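Local coordinates for protein PKS (Streptomyces albus, PDB 4OQJ) that probably catalyses decarboxylative condensation of acyl chains with carrier-protein-bound extender units, as a ketosynthase of oxazolomycin polyketide assembly, at residues Q252-V264 with V369-I382. Numbering follows the deposited sequence.
Sequences QGTVIGNGVGAVV and VGHLDTAAGMAGLI
His371 and the loop before strand 259-267 illustrate how two distant pieces of chain can be joined by a single beta bridge, between Ile256 and His371. The His371 N-H points almost straight at Val255 O (2.7 Å from His371 N, 177° at the hydrogen), and His371 O accepts Gly257 N from above the carbonyl plane, 2.7 Å away. With CG anti to the backbone N (chi1 -171°), the imidazole extends past Thr254, whose CG2 lies at the ring edge, 4.0 Å from His371 CD2. The N-H of Asp373, tilted from the ring plane, bonds His371 ND1 and helps fix the ring's rotation; NE2 bonds a glycerol, probably from the crystallisation liquor.

Packing is close where glycines of the loop and strand face the other segment. Leu372 CD1 lies 3.9 Å from Gly257 CA, and selenomethionine Met378, its chain kinked beyond CG, lays CG 3.5 Å from Gly261 O, directly against the backbone. Contacts are looser beyond, where Val263 CG1 stands 4.3 Å from Ile382 CG1. Partly exposed Ile256 and Asp373 mark the more open side, though Ile256 CD1 is still 3.4 Å from His371 O. The axes of helix segment 376-382 and strand segment 259-264 cross at 56°, with helix 195-209 also packed against Met378. A helix covering a central sheet beneath a histidine-bearing loop is characteristic of the thiolase-fold ketosynthases, in which a histidine in such an NVGH-type loop typically belongs to the active site.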
loop_
_atom_site.group_PDB
_atom_site.type_symbol
_atom_site.label_atom_id
_atom_site.label_comp_id
_atom_site.label_asym_id
_atom_site.label_seq_id
_atom_site.Cartn_x
_atom_site.Cartn_y
_atom_site.Cartn_z
ATOM N N GLN A 252 3.637 -5.047 32.553
ATOM C CA GLN A 252 3.975 -3.631 32.641
ATOM C C GLN A 252 4.595 -3.098 31.351
ATOM O O GLN A 252 5.377 -2.149 31.383
ATOM C CB GLN A 252 4.936 -3.384 33.799
ATOM C CG GLN A 252 4.300 -3.380 35.165
ATOM C CD GLN A 252 5.308 -3.006 36.245
ATOM O OE1 GLN A 252 6.259 -3.748 36.514
ATOM N NE2 GLN A 252 5.121 -1.837 36.844
ATOM N N GLY A 253 4.239 -3.691 30.217
ATOM C CA GLY A 253 4.719 -3.206 28.938
ATOM C C GLY A 253 5.776 -4.076 28.290
ATOM O O GLY A 253 6.008 -5.219 28.691
ATOM N N THR A 254 6.429 -3.525 27.274
ATOM C CA THR A 254 7.241 -4.333 26.375
ATOM C C THR A 254 8.590 -3.649 26.189
ATOM O O THR A 254 8.895 -2.688 26.883
ATOM C CB THR A 254 6.505 -4.547 25.019
ATOM O OG1 THR A 254 7.186 -5.518 24.218
ATOM C CG2 THR A 254 6.389 -3.243 24.238
ATOM N N VAL A 255 9.400 -4.178 25.287
ATOM C CA VAL A 255 10.695 -3.600 24.932
ATOM C C VAL A 255 10.721 -3.477 23.428
ATOM O O VAL A 255 10.358 -4.412 22.725
ATOM C CB VAL A 255 11.886 -4.470 25.367
ATOM C CG1 VAL A 255 13.201 -3.731 25.140
ATOM C CG2 VAL A 255 11.755 -4.828 26.781
ATOM N N ILE A 256 11.143 -2.357 22.914
ATOM C CA ILE A 256 11.267 -2.186 21.506
ATOM C C ILE A 256 12.353 -3.091 20.992
ATOM O O ILE A 256 13.348 -3.221 21.615
ATOM C CB ILE A 256 11.495 -0.728 21.128
ATOM C CG1 ILE A 256 10.842 -0.474 19.793
ATOM C CG2 ILE A 256 12.949 -0.323 21.215
ATOM C CD1 ILE A 256 9.365 -0.641 19.931
ATOM N N GLY A 257 12.131 -3.741 19.893
ATOM C CA GLY A 257 13.149 -4.608 19.333
ATOM C C GLY A 257 13.533 -4.246 17.922
ATOM O O GLY A 257 12.925 -3.372 17.278
ATOM N N ASN A 258 14.534 -4.957 17.423
ATOM C CA ASN A 258 15.068 -4.696 16.101
ATOM C C ASN A 258 15.053 -5.959 15.285
ATOM O O ASN A 258 15.432 -7.018 15.779
ATOM C CB ASN A 258 16.485 -4.130 16.227
ATOM C CG ASN A 258 16.512 -2.844 17.026
ATOM O OD1 ASN A 258 16.467 -1.751 16.473
ATOM N ND2 ASN A 258 16.563 -2.968 18.327
ATOM N N GLY A 259 14.597 -5.868 14.041
ATOM C CA GLY A 259 14.577 -7.046 13.206
ATOM C C GLY A 259 13.928 -6.853 11.864
ATOM O O GLY A 259 13.445 -5.764 11.535
ATOM N N VAL A 260 13.918 -7.925 11.081
ATOM C CA VAL A 260 13.467 -7.865 9.697
ATOM C C VAL A 260 12.957 -9.230 9.325
ATOM O O VAL A 260 13.510 -10.240 9.767
ATOM C CB VAL A 260 14.600 -7.429 8.731
ATOM C CG1 VAL A 260 15.812 -8.357 8.849
ATOM C CG2 VAL A 260 14.129 -7.414 7.294
ATOM N N GLY A 261 11.904 -9.265 8.513
ATOM C CA GLY A 261 11.333 -10.524 8.079
ATOM C C GLY A 261 10.628 -10.362 6.751
ATOM O O GLY A 261 10.216 -9.263 6.381
ATOM N N ALA A 262 10.499 -11.468 6.036
ATOM C CA ALA A 262 9.792 -11.498 4.762
ATOM C C ALA A 262 9.203 -12.879 4.487
ATOM O O ALA A 262 9.754 -13.913 4.896
ATOM C CB ALA A 262 10.727 -11.082 3.628
ATOM N N VAL A 263 8.063 -12.884 3.804
ATOM C CA VAL A 263 7.482 -14.104 3.290
ATOM C C VAL A 263 7.284 -13.979 1.790
ATOM O O VAL A 263 7.121 -12.875 1.264
ATOM C CB VAL A 263 6.135 -14.430 3.976
ATOM C CG1 VAL A 263 6.348 -14.652 5.463
ATOM C CG2 VAL A 263 5.101 -13.308 3.731
ATOM N N VAL A 264 7.311 -15.126 1.116
ATOM C CA VAL A 264 7.059 -15.223 -0.321
ATOM C C VAL A 264 5.727 -15.946 -0.506
ATOM O O VAL A 264 5.544 -17.046 0.018
ATOM C CB VAL A 264 8.188 -15.986 -1.031
ATOM C CG1 VAL A 264 7.931 -16.107 -2.540
ATOM C CG2 VAL A 264 9.528 -15.328 -0.764
ATOM N N VAL A 369 11.087 -11.832 21.906
ATOM C CA VAL A 369 12.005 -10.937 21.196
ATOM C C VAL A 369 11.670 -9.457 21.331
ATOM O O VAL A 369 12.341 -8.616 20.727
ATOM C CB VAL A 369 12.065 -11.278 19.675
ATOM C CG1 VAL A 369 12.544 -12.701 19.461
ATOM C CG2 VAL A 369 10.703 -11.046 18.993
ATOM N N GLY A 370 10.658 -9.138 22.132
ATOM C CA GLY A 370 10.157 -7.777 22.233
ATOM C C GLY A 370 9.286 -7.351 21.059
ATOM O O GLY A 370 8.888 -8.152 20.225
ATOM N N HIS A 371 9.028 -6.055 21.009
ATOM C CA HIS A 371 8.114 -5.428 20.080
ATOM C C HIS A 371 8.911 -4.898 18.900
ATOM O O HIS A 371 9.573 -3.871 19.021
ATOM C CB HIS A 371 7.352 -4.301 20.804
ATOM C CG HIS A 371 6.221 -3.720 20.019
ATOM N ND1 HIS A 371 6.164 -3.761 18.645
ATOM C CD2 HIS A 371 5.093 -3.078 20.425
ATOM C CE1 HIS A 371 5.055 -3.171 18.231
ATOM N NE2 HIS A 371 4.390 -2.746 19.289
ATOM N N LEU A 372 8.843 -5.592 17.760
ATOM C CA LEU A 372 9.641 -5.223 16.582
ATOM C C LEU A 372 9.011 -4.127 15.734
ATOM O O LEU A 372 9.411 -3.901 14.584
ATOM C CB LEU A 372 9.899 -6.468 15.721
ATOM C CG LEU A 372 11.191 -7.241 16.031
ATOM C CD1 LEU A 372 11.350 -7.474 17.484
ATOM C CD2 LEU A 372 11.230 -8.574 15.299
ATOM N N ASP A 373 8.032 -3.437 16.299
ATOM C CA ASP A 373 7.518 -2.216 15.685
ATOM C C ASP A 373 6.992 -2.517 14.265
ATOM O O ASP A 373 6.095 -3.338 14.120
ATOM C CB ASP A 373 8.616 -1.157 15.683
ATOM C CG ASP A 373 8.093 0.233 15.415
ATOM O OD1 ASP A 373 7.482 0.812 16.333
ATOM O OD2 ASP A 373 8.307 0.743 14.293
ATOM N N THR A 374 7.546 -1.900 13.223
ATOM C CA THR A 374 7.103 -2.160 11.853
ATOM C C THR A 374 7.135 -3.649 11.504
ATOM O O THR A 374 6.295 -4.146 10.738
ATOM C CB THR A 374 7.997 -1.379 10.857
ATOM O OG1 THR A 374 8.284 -0.082 11.396
ATOM C CG2 THR A 374 7.327 -1.229 9.505
ATOM N N ALA A 375 8.104 -4.357 12.076
ATOM C CA ALA A 375 8.301 -5.783 11.801
ATOM C C ALA A 375 7.613 -6.720 12.786
ATOM O O ALA A 375 7.843 -7.931 12.755
ATOM C CB ALA A 375 9.792 -6.092 11.786
ATOM N N ALA A 376 6.800 -6.181 13.684
ATOM C CA ALA A 376 6.224 -7.008 14.750
ATOM C C ALA A 376 5.361 -8.114 14.170
ATOM O O ALA A 376 5.395 -9.245 14.635
ATOM C CB ALA A 376 5.410 -6.156 15.712
ATOM N N GLY A 377 4.592 -7.775 13.139
ATOM C CA GLY A 377 3.720 -8.732 12.501
ATOM C C GLY A 377 4.473 -9.842 11.798
ATOM O O GLY A 377 3.945 -10.953 11.669
HETATM N N MSE A 378 5.684 -9.560 11.322
HETATM C CA MSE A 378 6.507 -10.616 10.709
HETATM C C MSE A 378 6.949 -11.615 11.773
HETATM O O MSE A 378 6.908 -12.820 11.563
HETATM C CB MSE A 378 7.756 -10.041 10.013
HETATM C CG MSE A 378 7.554 -9.535 8.581
HETATM SE SE MSE A 378 6.926 -10.928 7.355
HETATM C CE MSE A 378 5.259 -10.113 7.292
ATOM N N ALA A 379 7.375 -11.113 12.922
ATOM C CA ALA A 379 7.790 -11.997 13.996
ATOM C C ALA A 379 6.600 -12.874 14.428
ATOM O O ALA A 379 6.748 -14.078 14.649
ATOM C CB ALA A 379 8.339 -11.194 15.171
ATOM N N GLY A 380 5.412 -12.287 14.483
ATOM C CA GLY A 380 4.212 -13.025 14.877
ATOM C C GLY A 380 3.758 -14.052 13.831
ATOM O O GLY A 380 3.414 -15.181 14.167
ATOM N N LEU A 381 3.750 -13.653 12.560
ATOM C CA LEU A 381 3.307 -14.531 11.482
ATOM C C LEU A 381 4.290 -15.681 11.275
ATOM O O LEU A 381 3.882 -16.842 11.141
ATOM C CB LEU A 381 3.129 -13.738 10.184
ATOM C CG LEU A 381 2.720 -14.518 8.923
ATOM C CD1 LEU A 381 1.455 -15.336 9.145
ATOM C CD2 LEU A 381 2.528 -13.556 7.766
ATOM N N ILE A 382 5.584 -15.368 11.274
ATOM C CA ILE A 382 6.583 -16.392 11.037
ATOM C C ILE A 382 6.618 -17.375 12.201
ATOM O O ILE A 382 6.761 -18.552 11.960
ATOM C CB ILE A 382 7.976 -15.787 10.763
ATOM C CG1 ILE A 382 7.954 -15.125 9.381
ATOM C CG2 ILE A 382 9.057 -16.881 10.773
ATOM C CD1 ILE A 382 9.185 -14.312 9.029
#